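Local coordinates for protein lipopolysaccharide core heptose(I) kinase WaaP (Pseudomonas aeruginosa, PDB 6DFL) that phosphorylates the first heptose of the lipopolysaccharide inner core using ATP, and also acts as a protein-tyrosine kinase that phosphorylates its own tyrosines, at residues E23-K28 against L39-D44; R46-K51 against V113-A118; G89-T94 against R183-D188; P119-E124 against F169-D174. All blocks are in the same frame, centred on the assembly; numbering follows the deposited sequence.

Interaction 1: E23-K28 against L39-D44; sequences EALQGK and LRTEVD
Thr41 and Gln26 form the closest polar link of this contact. The Thr41 hydroxyl OG1 donates to Gln26 O at 2.8 Å, and the donor is tilted 25° from the carbonyl plane. With OG1 anti to the backbone N of Thr41 (chi1 -171°), the hydroxyl is turned to that carbonyl, while CG2 takes the position between N and the carbonyl carbon. One residue on, Gly27 has no side chain, and its CA lies 3.1 Å from Arg40 O in a CA-H...O contact. Arg40 N donates to Lys28 O at 3.0 Å, the one backbone-to-backbone hydrogen bond between the two segments. Next to these bonds, the Leu39 methyl CD1 lies against the 25-26 backbone, 3.9 Å from Leu25 O. Leu25 crosses Thr41 at about a right angle, its CD2 4.0 Å from OG1. Val50 of the next strand and Trp13 and Phe9 also pack on Leu25. The other side is looser and faces solvent. Lys28 is exposed, and the extended Arg40 chain leads away to Glu42 OE2 and Glu116 OE1, salt bridges that do not link the segments. The loop after helix 18-24 is therefore held to edge strand 37-41 mainly through backbone carbonyls, with little dependence on charge.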
loop_
_atom_site.group_PDB
_atom_site.type_symbol
_atom_site.label_atom_id
_atom_site.label_comp_id
_atom_site.label_asym_id
_atom_site.label_seq_id
_atom_site.Cartn_x
_atom_site.Cartn_y
_atom_site.Cartn_z
ATOM N N GLU A 23 9.899 -26.516 -16.612
ATOM C CA GLU A 23 10.381 -26.118 -17.925
ATOM C C GLU A 23 9.481 -26.631 -19.043
ATOM O O GLU A 23 9.581 -26.151 -20.177
ATOM C CB GLU A 23 11.806 -26.632 -18.125
ATOM C CG GLU A 23 12.797 -26.138 -17.101
ATOM C CD GLU A 23 13.491 -24.866 -17.538
ATOM O OE1 GLU A 23 14.571 -24.556 -16.991
ATOM O OE2 GLU A 23 12.963 -24.177 -18.435
ATOM N N ALA A 24 8.619 -27.600 -18.753
ATOM C CA ALA A 24 7.702 -28.147 -19.741
ATOM C C ALA A 24 6.324 -27.502 -19.696
ATOM O O ALA A 24 5.521 -27.735 -20.605
ATOM C CB ALA A 24 7.565 -29.663 -19.557
ATOM N N LEU A 25 6.028 -26.713 -18.664
ATOM C CA LEU A 25 4.767 -25.989 -18.610
ATOM C C LEU A 25 4.713 -24.949 -19.718
ATOM O O LEU A 25 5.737 -24.391 -20.129
ATOM C CB LEU A 25 4.599 -25.314 -17.257
ATOM C CG LEU A 25 4.298 -26.251 -16.096
ATOM C CD1 LEU A 25 4.632 -25.546 -14.799
ATOM C CD2 LEU A 25 2.838 -26.675 -16.123
ATOM N N GLN A 26 3.496 -24.677 -20.189
ATOM C CA GLN A 26 3.290 -23.899 -21.401
ATOM C C GLN A 26 2.205 -22.852 -21.211
ATOM O O GLN A 26 1.279 -23.014 -20.406
ATOM C CB GLN A 26 2.923 -24.809 -22.577
ATOM C CG GLN A 26 4.103 -25.599 -23.102
ATOM C CD GLN A 26 3.719 -27.002 -23.508
ATOM O OE1 GLN A 26 2.968 -27.200 -24.466
ATOM N NE2 GLN A 26 4.224 -27.990 -22.775
ATOM N N GLY A 27 2.334 -21.781 -21.975
ATOM C CA GLY A 27 1.394 -20.686 -21.943
ATOM C C GLY A 27 2.089 -19.403 -22.357
ATOM O O GLY A 27 3.232 -19.413 -22.814
ATOM N N LYS A 28 1.369 -18.291 -22.192
ATOM C CA LYS A 28 1.910 -16.993 -22.574
ATOM C C LYS A 28 3.206 -16.730 -21.820
ATOM O O LYS A 28 3.187 -16.530 -20.599
ATOM C CB LYS A 28 0.894 -15.879 -22.310
ATOM C CG LYS A 28 1.366 -14.498 -22.753
ATOM C CD LYS A 28 0.193 -13.572 -23.063
ATOM C CE LYS A 28 -0.710 -13.368 -21.849
ATOM N NZ LYS A 28 -1.893 -12.508 -22.163
ATOM N N LEU A 39 6.027 -17.207 -17.109
ATOM C CA LEU A 39 4.987 -17.593 -18.049
ATOM C C LEU A 39 3.715 -17.876 -17.277
ATOM O O LEU A 39 3.765 -18.367 -16.154
ATOM C CB LEU A 39 5.380 -18.824 -18.883
ATOM C CG LEU A 39 5.515 -20.166 -18.158
ATOM C CD1 LEU A 39 4.401 -21.126 -18.538
ATOM C CD2 LEU A 39 6.863 -20.794 -18.432
ATOM N N ARG A 40 2.576 -17.559 -17.890
ATOM C CA ARG A 40 1.272 -17.943 -17.363
ATOM C C ARG A 40 0.873 -19.305 -17.910
ATOM O O ARG A 40 1.089 -19.602 -19.091
ATOM C CB ARG A 40 0.204 -16.913 -17.732
ATOM C CG ARG A 40 -1.181 -17.271 -17.243
ATOM C CD ARG A 40 -2.144 -16.138 -17.541
ATOM N NE ARG A 40 -3.420 -16.289 -16.854
ATOM C CZ ARG A 40 -4.401 -17.090 -17.260
ATOM N NH1 ARG A 40 -4.250 -17.824 -18.350
ATOM N NH2 ARG A 40 -5.534 -17.159 -16.571
ATOM N N THR A 41 0.300 -20.137 -17.049
ATOM C CA THR A 41 -0.127 -21.466 -17.455
ATOM C C THR A 41 -1.428 -21.789 -16.742
ATOM O O THR A 41 -1.776 -21.171 -15.737
ATOM C CB THR A 41 0.951 -22.528 -17.163
ATOM O OG1 THR A 41 0.587 -23.781 -17.760
ATOM C CG2 THR A 41 1.133 -22.711 -15.666
ATOM N N GLU A 42 -2.170 -22.748 -17.288
ATOM C CA GLU A 42 -3.444 -23.146 -16.713
ATOM C C GLU A 42 -3.435 -24.636 -16.423
ATOM O O GLU A 42 -2.913 -25.429 -17.208
ATOM C CB GLU A 42 -4.612 -22.803 -17.635
ATOM C CG GLU A 42 -4.764 -21.316 -17.907
ATOM C CD GLU A 42 -6.064 -20.985 -18.614
ATOM O OE1 GLU A 42 -6.764 -21.936 -19.030
ATOM O OE2 GLU A 42 -6.391 -19.781 -18.746
ATOM N N VAL A 43 -3.997 -25.006 -15.277
ATOM C CA VAL A 43 -4.231 -26.397 -14.915
ATOM C C VAL A 43 -5.690 -26.478 -14.502
ATOM O O VAL A 43 -6.082 -25.882 -13.491
ATOM C CB VAL A 43 -3.312 -26.881 -13.785
ATOM C CG1 VAL A 43 -3.553 -28.353 -13.508
ATOM C CG2 VAL A 43 -1.853 -26.634 -14.132
ATOM N N ASP A 44 -6.496 -27.193 -15.284
ATOM C CA ASP A 44 -7.943 -27.209 -15.083
ATOM C C ASP A 44 -8.491 -25.785 -15.054
ATOM O O ASP A 44 -9.333 -25.430 -14.230
ATOM C CB ASP A 44 -8.312 -27.978 -13.814
ATOM C CG ASP A 44 -8.038 -29.465 -13.941
ATOM O OD1 ASP A 44 -8.703 -30.115 -14.777
ATOM O OD2 ASP A 44 -7.148 -29.980 -13.222
#

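Interaction 2: R46-K51 against V113-A118; sequences RGYFVK and VTEELA
Lys51 NZ is gripped by two groups, the Thr114 hydroxyl and the Glu78 carboxylate. It donates to Thr114 OG1 at 3.0 Å and forms a salt bridge with Glu78 OE2 of helix 76-87. The lysine chain bends at chi2 and chi3 (146° and -100°), which brings NZ round to cross the threonine at about a right angle. Thr114 CG2 lies 3.3 Å from the same nitrogen. The two strands run antiparallel, and the axes of the segments 48-51 and 113-115 approach to 4.5 Å. Phe49 and Thr114 are the hydrogen-bonded pair: Phe49 N donates to Thr114 O at 2.8 Å, and Thr114 N returns a bond to Phe49 O. Tyr48 with Glu115, and Val50 with Val113, are the non-hydrogen-bonded pairs beside it. The pair belongs to the five-stranded antiparallel sheet of the kinase N-lobe, and the Lys51-Glu78 pair is consistent with the lysine-glutamate bridge between strand beta3 and helix C of protein kinases. On the face that carries Tyr48, Val50, Val113 and Glu115, the two valines lie side by side, CG2 to CG2 at 3.8 Å. Tyr48 runs alongside Glu115, pointing the same way, with CE2 3.6 Å from Glu115 CG. Past the strand end, Glu116 N donates to Gly47 O at 3.0 Å. The Glu116 side chain crosses the Phe49 ring at a slant, the ring plane 77° from that of the carboxylate. Its CG meets Phe49 CE2 at 3.7 Å, and its OE1 is held by Arg40 in a salt bridge.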
loop_
_atom_site.group_PDB
_atom_site.type_symbol
_atom_site.label_atom_id
_atom_site.label_comp_id
_atom_site.label_asym_id
_atom_site.label_seq_id
_atom_site.Cartn_x
_atom_site.Cartn_y
_atom_site.Cartn_z
ATOM N N ARG A 46 -7.321 -22.996 -14.047
ATOM C CA ARG A 46 -7.087 -22.100 -12.914
ATOM C C ARG A 46 -6.218 -20.910 -13.314
ATOM O O ARG A 46 -6.636 -19.752 -13.190
ATOM C CB ARG A 46 -6.448 -22.855 -11.739
ATOM C CG ARG A 46 -7.310 -23.956 -11.107
ATOM C CD ARG A 46 -8.566 -23.411 -10.437
ATOM N NE ARG A 46 -9.736 -24.224 -10.775
ATOM C CZ ARG A 46 -10.983 -23.931 -10.420
ATOM N NH1 ARG A 46 -11.233 -22.839 -9.709
ATOM N NH2 ARG A 46 -11.981 -24.728 -10.777
ATOM N N GLY A 47 -5.007 -21.168 -13.795
ATOM C CA GLY A 47 -4.110 -20.057 -14.047
ATOM C C GLY A 47 -3.080 -19.855 -12.952
ATOM O O GLY A 47 -3.412 -19.627 -11.788
ATOM N N TYR A 48 -1.813 -19.958 -13.329
ATOM C CA TYR A 48 -0.692 -19.864 -12.414
ATOM C C TYR A 48 0.450 -19.184 -13.147
ATOM O O TYR A 48 0.592 -19.323 -14.364
ATOM C CB TYR A 48 -0.212 -21.236 -11.931
ATOM C CG TYR A 48 -1.268 -22.136 -11.338
ATOM C CD1 TYR A 48 -2.201 -22.777 -12.143
ATOM C CD2 TYR A 48 -1.297 -22.393 -9.973
ATOM C CE1 TYR A 48 -3.160 -23.612 -11.606
ATOM C CE2 TYR A 48 -2.256 -23.226 -9.424
ATOM C CZ TYR A 48 -3.187 -23.836 -10.245
ATOM O OH TYR A 48 -4.149 -24.674 -9.710
ATOM N N PHE A 49 1.274 -18.461 -12.403
ATOM C CA PHE A 49 2.455 -17.831 -12.970
ATOM C C PHE A 49 3.671 -18.660 -12.604
ATOM O O PHE A 49 3.797 -19.116 -11.465
ATOM C CB PHE A 49 2.594 -16.389 -12.490
ATOM C CG PHE A 49 1.490 -15.489 -12.983
ATOM C CD1 PHE A 49 1.490 -15.035 -14.303
ATOM C CD2 PHE A 49 0.450 -15.100 -12.136
ATOM C CE1 PHE A 49 0.483 -14.212 -14.774
ATOM C CE2 PHE A 49 -0.568 -14.269 -12.598
ATOM C CZ PHE A 49 -0.545 -13.824 -13.929
ATOM N N VAL A 50 4.524 -18.912 -13.591
ATOM C CA VAL A 50 5.696 -19.764 -13.446
ATOM C C VAL A 50 6.918 -18.877 -13.574
ATOM O O VAL A 50 7.092 -18.206 -14.599
ATOM C CB VAL A 50 5.724 -20.878 -14.502
ATOM C CG1 VAL A 50 7.039 -21.636 -14.427
ATOM C CG2 VAL A 50 4.540 -21.812 -14.322
ATOM N N LYS A 51 7.756 -18.861 -12.542
ATOM C CA LYS A 51 8.982 -18.077 -12.552
ATOM C C LYS A 51 10.148 -19.041 -12.396
ATOM O O LYS A 51 10.232 -19.754 -11.392
ATOM C CB LYS A 51 8.958 -17.013 -11.450
ATOM C CG LYS A 51 7.985 -15.857 -11.728
ATOM C CD LYS A 51 7.330 -15.300 -10.472
ATOM C CE LYS A 51 5.906 -15.861 -10.295
ATOM N NZ LYS A 51 5.090 -15.242 -9.170
ATOM N N VAL A 113 6.042 -21.358 -8.660
ATOM C CA VAL A 113 4.755 -21.192 -9.322
ATOM C C VAL A 113 3.747 -20.652 -8.308
ATOM O O VAL A 113 3.484 -21.304 -7.294
ATOM C CB VAL A 113 4.262 -22.520 -9.902
ATOM C CG1 VAL A 113 2.963 -22.297 -10.624
ATOM C CG2 VAL A 113 5.331 -23.121 -10.790
ATOM N N THR A 114 3.157 -19.491 -8.608
ATOM C CA THR A 114 2.138 -18.848 -7.794
ATOM C C THR A 114 0.787 -18.900 -8.493
ATOM O O THR A 114 0.703 -18.760 -9.715
ATOM C CB THR A 114 2.486 -17.374 -7.520
ATOM O OG1 THR A 114 2.525 -16.641 -8.758
ATOM C CG2 THR A 114 3.832 -17.257 -6.819
ATOM N N GLU A 115 -0.270 -19.070 -7.704
ATOM C CA GLU A 115 -1.627 -18.977 -8.221
ATOM C C GLU A 115 -1.922 -17.577 -8.741
ATOM O O GLU A 115 -1.382 -16.577 -8.256
ATOM C CB GLU A 115 -2.647 -19.323 -7.142
ATOM C CG GLU A 115 -2.752 -20.796 -6.811
ATOM C CD GLU A 115 -3.731 -21.059 -5.661
ATOM O OE1 GLU A 115 -4.155 -20.092 -4.981
ATOM O OE2 GLU A 115 -4.079 -22.238 -5.434
ATOM N N GLU A 116 -2.793 -17.512 -9.743
ATOM C CA GLU A 116 -3.272 -16.230 -10.223
ATOM C C GLU A 116 -4.315 -15.672 -9.264
ATOM O O GLU A 116 -5.128 -16.409 -8.702
ATOM C CB GLU A 116 -3.871 -16.359 -11.618
ATOM C CG GLU A 116 -4.156 -15.017 -12.260
ATOM C CD GLU A 116 -4.667 -15.141 -13.689
ATOM O OE1 GLU A 116 -5.551 -15.991 -13.926
ATOM O OE2 GLU A 116 -4.179 -14.388 -14.563
ATOM N N LEU A 117 -4.281 -14.363 -9.081
ATOM C CA LEU A 117 -5.285 -13.655 -8.310
ATOM C C LEU A 117 -6.209 -12.948 -9.287
ATOM O O LEU A 117 -5.771 -12.061 -10.033
ATOM C CB LEU A 117 -4.629 -12.664 -7.357
ATOM C CG LEU A 117 -3.723 -13.360 -6.355
ATOM C CD1 LEU A 117 -2.621 -12.410 -5.959
ATOM C CD2 LEU A 117 -4.528 -13.826 -5.151
ATOM N N ALA A 118 -7.475 -13.351 -9.297
ATOM C CA ALA A 118 -8.393 -12.856 -10.313
ATOM C C ALA A 118 -9.819 -13.185 -9.899
ATOM O O ALA A 118 -10.062 -14.242 -9.311
ATOM C CB ALA A 118 -8.065 -13.469 -11.681
#

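Interaction 3: G89-T94 against R183-D188; sequences GVATMT and RLSVID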
loop_
_atom_site.group_PDB
_atom_site.type_symbol
_atom_site.label_atom_id
_atom_site.label_comp_id
_atom_site.label_asym_id
_atom_site.label_seq_id
_atom_site.Cartn_x
_atom_site.Cartn_y
_atom_site.Cartn_z
ATOM N N GLY A 89 -0.342 -12.898 8.276
ATOM C CA GLY A 89 -1.691 -12.518 7.904
ATOM C C GLY A 89 -1.812 -11.435 6.845
ATOM O O GLY A 89 -2.856 -10.775 6.776
ATOM N N VAL A 90 -0.778 -11.229 6.022
ATOM C CA VAL A 90 -0.792 -10.223 4.966
ATOM C C VAL A 90 -1.180 -10.912 3.665
ATOM O O VAL A 90 -0.494 -11.837 3.207
ATOM C CB VAL A 90 0.570 -9.530 4.827
ATOM C CG1 VAL A 90 0.593 -8.668 3.592
ATOM C CG2 VAL A 90 0.852 -8.710 6.041
ATOM N N ALA A 91 -2.257 -10.437 3.060
ATOM C CA ALA A 91 -2.842 -11.104 1.914
ATOM C C ALA A 91 -1.929 -10.991 0.683
ATOM O O ALA A 91 -1.525 -9.897 0.284
ATOM C CB ALA A 91 -4.217 -10.495 1.662
ATOM N N THR A 92 -1.579 -12.127 0.097
ATOM C CA THR A 92 -0.619 -12.128 -0.994
ATOM C C THR A 92 -0.879 -13.344 -1.869
ATOM O O THR A 92 -1.906 -14.021 -1.735
ATOM C CB THR A 92 0.818 -12.103 -0.459
ATOM O OG1 THR A 92 1.735 -11.968 -1.550
ATOM C CG2 THR A 92 1.133 -13.378 0.269
HETATM N N MSE A 93 0.059 -13.605 -2.779
HETATM C CA MSE A 93 -0.027 -14.748 -3.657
HETATM C C MSE A 93 0.060 -16.014 -2.850
HETATM O O MSE A 93 0.587 -16.025 -1.742
HETATM C CB MSE A 93 1.087 -14.735 -4.704
HETATM C CG MSE A 93 0.980 -13.636 -5.735
HETATM SE SE MSE A 93 2.766 -13.042 -6.172
HETATM C CE MSE A 93 2.644 -13.160 -8.159
ATOM N N THR A 94 -0.454 -17.094 -3.408
ATOM C CA THR A 94 -0.277 -18.413 -2.832
ATOM C C THR A 94 0.677 -19.171 -3.738
ATOM O O THR A 94 0.556 -19.094 -4.962
ATOM C CB THR A 94 -1.619 -19.127 -2.694
ATOM O OG1 THR A 94 -2.427 -18.405 -1.760
ATOM C CG2 THR A 94 -1.432 -20.555 -2.209
ATOM N N ARG A 183 -10.967 -6.010 -0.355
ATOM C CA ARG A 183 -9.738 -6.654 0.087
ATOM C C ARG A 183 -8.620 -6.448 -0.927
ATOM O O ARG A 183 -8.845 -6.463 -2.144
ATOM C CB ARG A 183 -9.942 -8.147 0.345
ATOM C CG ARG A 183 -10.438 -8.933 -0.826
ATOM C CD ARG A 183 -10.745 -10.352 -0.405
ATOM N NE ARG A 183 -11.138 -11.161 -1.550
ATOM C CZ ARG A 183 -10.376 -12.094 -2.105
ATOM N NH1 ARG A 183 -9.165 -12.351 -1.618
ATOM N NH2 ARG A 183 -10.826 -12.774 -3.152
ATOM N N LEU A 184 -7.418 -6.238 -0.404
ATOM C CA LEU A 184 -6.212 -6.063 -1.181
ATOM C C LEU A 184 -5.358 -7.321 -1.094
ATOM O O LEU A 184 -5.514 -8.138 -0.186
ATOM C CB LEU A 184 -5.424 -4.845 -0.695
ATOM C CG LEU A 184 -6.154 -3.511 -0.850
ATOM C CD1 LEU A 184 -5.268 -2.354 -0.460
ATOM C CD2 LEU A 184 -6.678 -3.323 -2.273
ATOM N N SER A 185 -4.494 -7.503 -2.099
ATOM C CA SER A 185 -3.388 -8.444 -2.031
ATOM C C SER A 185 -2.144 -7.751 -2.559
ATOM O O SER A 185 -2.206 -7.026 -3.561
ATOM C CB SER A 185 -3.655 -9.705 -2.842
ATOM O OG SER A 185 -4.834 -10.337 -2.412
ATOM N N VAL A 186 -1.032 -7.948 -1.880
ATOM C CA VAL A 186 0.247 -7.477 -2.392
ATOM C C VAL A 186 0.840 -8.570 -3.276
ATOM O O VAL A 186 0.770 -9.761 -2.948
ATOM C CB VAL A 186 1.200 -7.102 -1.244
ATOM C CG1 VAL A 186 1.380 -8.285 -0.272
ATOM C CG2 VAL A 186 2.557 -6.622 -1.806
ATOM N N ILE A 187 1.404 -8.171 -4.412
ATOM C CA ILE A 187 2.003 -9.155 -5.304
ATOM C C ILE A 187 3.413 -8.716 -5.627
ATOM O O ILE A 187 3.937 -7.786 -5.004
ATOM C CB ILE A 187 1.182 -9.330 -6.591
ATOM C CG1 ILE A 187 1.179 -8.009 -7.369
ATOM C CG2 ILE A 187 -0.230 -9.791 -6.266
ATOM C CD1 ILE A 187 0.815 -8.136 -8.835
ATOM N N ASP A 188 3.990 -9.354 -6.652
ATOM C CA ASP A 188 5.376 -9.276 -7.082
ATOM C C ASP A 188 6.378 -9.133 -5.963
ATOM O O ASP A 188 6.791 -8.015 -5.639
ATOM C CB ASP A 188 5.627 -8.117 -8.023
ATOM C CG ASP A 188 7.085 -8.065 -8.438
ATOM O OD1 ASP A 188 7.638 -9.145 -8.742
ATOM O OD2 ASP A 188 7.697 -6.983 -8.416
#
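The loop between helix 76-87 and strand 95-101, in the position of the alphaC-beta4 loop of protein kinases, meets strand 184-186 of the C-lobe here, Ala91 and Thr92 resting on Val186. The strand leads to Asp188, which probably corresponds to the aspartate of the kinase DFG motif. Its side chain lies about 4 Å from that of Asp163, the active-site residue inferred by similarity. Two hydrogen bonds join the chains. Val186 N donates to Ala91 O at 3.0 Å, and Thr92 OG1 donates to Val186 O at 2.8 Å. The threonine hydroxyl stands anti to the backbone N of its own residue (chi1 -174°), which turns it to the strand carbonyl, 29° off the carbonyl plane. Both polar groups of the Val186 backbone are thus taken up by neighbouring loop residues. Apolar groups fill in around them. Val186 CG1 touches both Val90 and Thr92, 4.0 Å from Val90 CG1 and 3.9 Å from Thr92 CB. Met150 of helix 137-156 covers both valines. Apart from this packing, Ala91 CB also lies 3.3 Å from the carbonyl Leu184 O. Ser185 OG is hydrogen-bonded to His172 NE2. Asp188 O accepts from His161 NE2, as the corresponding carbonyl does from the HRD histidine of other kinases, and Asp188 OD1 is bonded to His190. Met93, present as selenomethionine, bends at chi2 and chi3 so that its end reaches past the end of the strand. There SE lies 4.1 Å from Ile187 CB and 3.9 Å from Asp188 N.

Interaction 4: P119-E124 against F169-D174; sequences PTVDLE and FLLHTD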
loop_
_atom_site.group_PDB
_atom_site.type_symbol
_atom_site.label_atom_id
_atom_site.label_comp_id
_atom_site.label_asym_id
_atom_site.label_seq_id
_atom_site.Cartn_x
_atom_site.Cartn_y
_atom_site.Cartn_z
ATOM N N PRO A 119 -10.791 -12.313 -10.186
ATOM C CA PRO A 119 -10.563 -11.043 -10.882
ATOM C C PRO A 119 -10.027 -9.950 -9.955
ATOM O O PRO A 119 -10.497 -9.801 -8.831
ATOM C CB PRO A 119 -11.955 -10.685 -11.403
ATOM C CG PRO A 119 -12.881 -11.278 -10.384
ATOM C CD PRO A 119 -12.218 -12.544 -9.902
ATOM N N THR A 120 -9.032 -9.214 -10.440
ATOM C CA THR A 120 -8.390 -8.146 -9.696
ATOM C C THR A 120 -8.141 -6.972 -10.623
ATOM O O THR A 120 -8.046 -7.121 -11.841
ATOM C CB THR A 120 -7.048 -8.585 -9.098
ATOM O OG1 THR A 120 -6.174 -8.992 -10.156
ATOM C CG2 THR A 120 -7.227 -9.750 -8.139
ATOM N N VAL A 121 -8.032 -5.793 -10.033
ATOM C CA VAL A 121 -7.487 -4.622 -10.707
ATOM C C VAL A 121 -6.426 -4.025 -9.795
ATOM O O VAL A 121 -6.673 -3.822 -8.594
ATOM C CB VAL A 121 -8.569 -3.579 -11.040
ATOM C CG1 VAL A 121 -9.366 -3.209 -9.791
ATOM C CG2 VAL A 121 -7.931 -2.356 -11.650
ATOM N N ASP A 122 -5.240 -3.786 -10.340
ATOM C CA ASP A 122 -4.191 -3.194 -9.536
ATOM C C ASP A 122 -4.523 -1.730 -9.279
ATOM O O ASP A 122 -5.310 -1.105 -9.995
ATOM C CB ASP A 122 -2.817 -3.367 -10.200
ATOM C CG ASP A 122 -2.521 -2.334 -11.269
ATOM O OD1 ASP A 122 -2.496 -1.120 -10.958
ATOM O OD2 ASP A 122 -2.231 -2.736 -12.431
ATOM N N LEU A 123 -3.897 -1.180 -8.243
ATOM C CA LEU A 123 -4.359 0.081 -7.682
ATOM C C LEU A 123 -3.934 1.282 -8.514
ATOM O O LEU A 123 -4.593 2.330 -8.439
ATOM C CB LEU A 123 -3.861 0.218 -6.236
ATOM C CG LEU A 123 -4.677 -0.501 -5.148
ATOM C CD1 LEU A 123 -4.187 -0.153 -3.709
ATOM C CD2 LEU A 123 -6.170 -0.225 -5.290
ATOM N N GLU A 124 -2.852 1.163 -9.290
ATOM C CA GLU A 124 -2.478 2.232 -10.216
ATOM C C GLU A 124 -3.534 2.409 -11.298
ATOM O O GLU A 124 -3.984 3.530 -11.581
ATOM C CB GLU A 124 -1.131 1.933 -10.871
ATOM C CG GLU A 124 -0.875 2.811 -12.093
ATOM C CD GLU A 124 0.579 2.804 -12.537
ATOM O OE1 GLU A 124 1.218 1.736 -12.414
ATOM O OE2 GLU A 124 1.074 3.872 -12.993
ATOM N N PHE A 169 -0.258 -3.806 -5.734
ATOM C CA PHE A 169 -1.346 -4.088 -4.806
ATOM C C PHE A 169 -2.602 -4.349 -5.622
ATOM O O PHE A 169 -3.002 -3.504 -6.429
ATOM C CB PHE A 169 -1.549 -2.929 -3.827
ATOM C CG PHE A 169 -0.428 -2.776 -2.867
ATOM C CD1 PHE A 169 -0.492 -3.379 -1.604
ATOM C CD2 PHE A 169 0.704 -2.062 -3.212
ATOM C CE1 PHE A 169 0.541 -3.270 -0.729
ATOM C CE2 PHE A 169 1.759 -1.950 -2.324
ATOM C CZ PHE A 169 1.667 -2.558 -1.080
ATOM N N LEU A 170 -3.208 -5.515 -5.422
ATOM C CA LEU A 170 -4.382 -5.914 -6.177
ATOM C C LEU A 170 -5.636 -5.632 -5.362
ATOM O O LEU A 170 -5.764 -6.075 -4.210
ATOM C CB LEU A 170 -4.288 -7.387 -6.558
ATOM C CG LEU A 170 -3.148 -7.665 -7.555
ATOM C CD1 LEU A 170 -3.347 -8.983 -8.272
ATOM C CD2 LEU A 170 -2.976 -6.514 -8.551
ATOM N N LEU A 171 -6.540 -4.861 -5.946
ATOM C CA LEU A 171 -7.886 -4.730 -5.419
ATOM C C LEU A 171 -8.742 -5.853 -5.991
ATOM O O LEU A 171 -8.698 -6.129 -7.198
ATOM C CB LEU A 171 -8.456 -3.365 -5.783
ATOM C CG LEU A 171 -9.933 -3.184 -5.504
ATOM C CD1 LEU A 171 -10.207 -3.027 -3.996
ATOM C CD2 LEU A 171 -10.392 -1.972 -6.263
ATOM N N HIS A 172 -9.506 -6.518 -5.133
ATOM C CA HIS A 172 -10.238 -7.706 -5.553
ATOM C C HIS A 172 -11.615 -7.321 -6.074
ATOM O O HIS A 172 -12.404 -6.707 -5.355
ATOM C CB HIS A 172 -10.342 -8.703 -4.408
ATOM C CG HIS A 172 -9.099 -9.510 -4.220
ATOM N ND1 HIS A 172 -8.854 -10.666 -4.926
ATOM C CD2 HIS A 172 -8.013 -9.307 -3.437
ATOM C CE1 HIS A 172 -7.680 -11.155 -4.572
ATOM N NE2 HIS A 172 -7.151 -10.352 -3.667
ATOM N N THR A 173 -11.900 -7.693 -7.327
ATOM C CA THR A 173 -13.131 -7.311 -8.010
ATOM C C THR A 173 -14.128 -8.459 -8.148
ATOM O O THR A 173 -15.072 -8.356 -8.938
ATOM C CB THR A 173 -12.821 -6.747 -9.396
ATOM O OG1 THR A 173 -12.050 -7.703 -10.129
ATOM C CG2 THR A 173 -12.049 -5.447 -9.275
ATOM N N ASP A 174 -13.940 -9.557 -7.414
ATOM C CA ASP A 174 -14.944 -10.616 -7.408
ATOM C C ASP A 174 -16.236 -10.194 -6.718
ATOM O O ASP A 174 -17.235 -10.915 -6.810
ATOM C CB ASP A 174 -14.384 -11.873 -6.742
ATOM C CG ASP A 174 -13.594 -11.565 -5.469
ATOM O OD1 ASP A 174 -14.160 -10.968 -4.514
ATOM O OD2 ASP A 174 -12.394 -11.934 -5.427
#
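Val121 and Leu171 carry the backbone pairing. Val121 N donates to Leu171 O at 2.9 Å, and Leu171 N donates to Val121 O at 2.8 Å. Thr173 N extends the ladder to Pro119 O, approaching from above the carbonyl plane, while Leu123 N makes a weak bond to Phe169 O. Pro119 follows a cis peptide bond, and its CG packs on Asp174 N. Side-chain packing occupies both faces of the pair. On one, Leu170 forks between Thr120 and Asp122: CD1 is 3.8 Å from Thr120 CB, and CD2 is 3.6 Å from Asp122 CB. Thr120 CG2 lies alongside His172, 3.7 Å from ND1. On the other, Val121 CG1 meets Thr173 CG2 at 3.5 Å. Leu123 spans Phe169 and Leu171, CD1 on Phe169 CB at 3.8 Å and CD2 on Leu171 CB. Polar ends find partners beyond the pair: Thr120 OG1 with Leu117 O, Asp174 with Arg183. Asp122 is the N-cap of helix 123-127, its OD1 accepting from Val125 N and weakly from Glu124 N. Here the chain enters the kinase C-lobe on a small three-stranded antiparallel sheet, where Leu123 lines the pocket of the bound acyl-phosphopantetheine.

How the interactions relate
Interactions 1 and 2 share the N-lobe sheet, Leu39 and Thr41 probably bonding to Val50 and Tyr48. Interactions 3 and 4 share the small C-lobe sheet, with Ser185 bridging to Leu170 and His172. Interaction 1 is outermost and partly buried, its centre about 22 Å from the centre of the chain. Interaction 3 is nearest, its centre about 7 Å away, and joins a loop to a strand. Interactions 2 and 4 are antiparallel pairs and bury more surface. Interaction 2 buries a charged group, Lys51; those of interaction 1 lie at its solvent side. Met93 of interaction 3 touches Lys51, and Leu117 of interaction 2 packs on Ile187 (interaction 3) and Leu170 (interaction 4), so the lobes meet there.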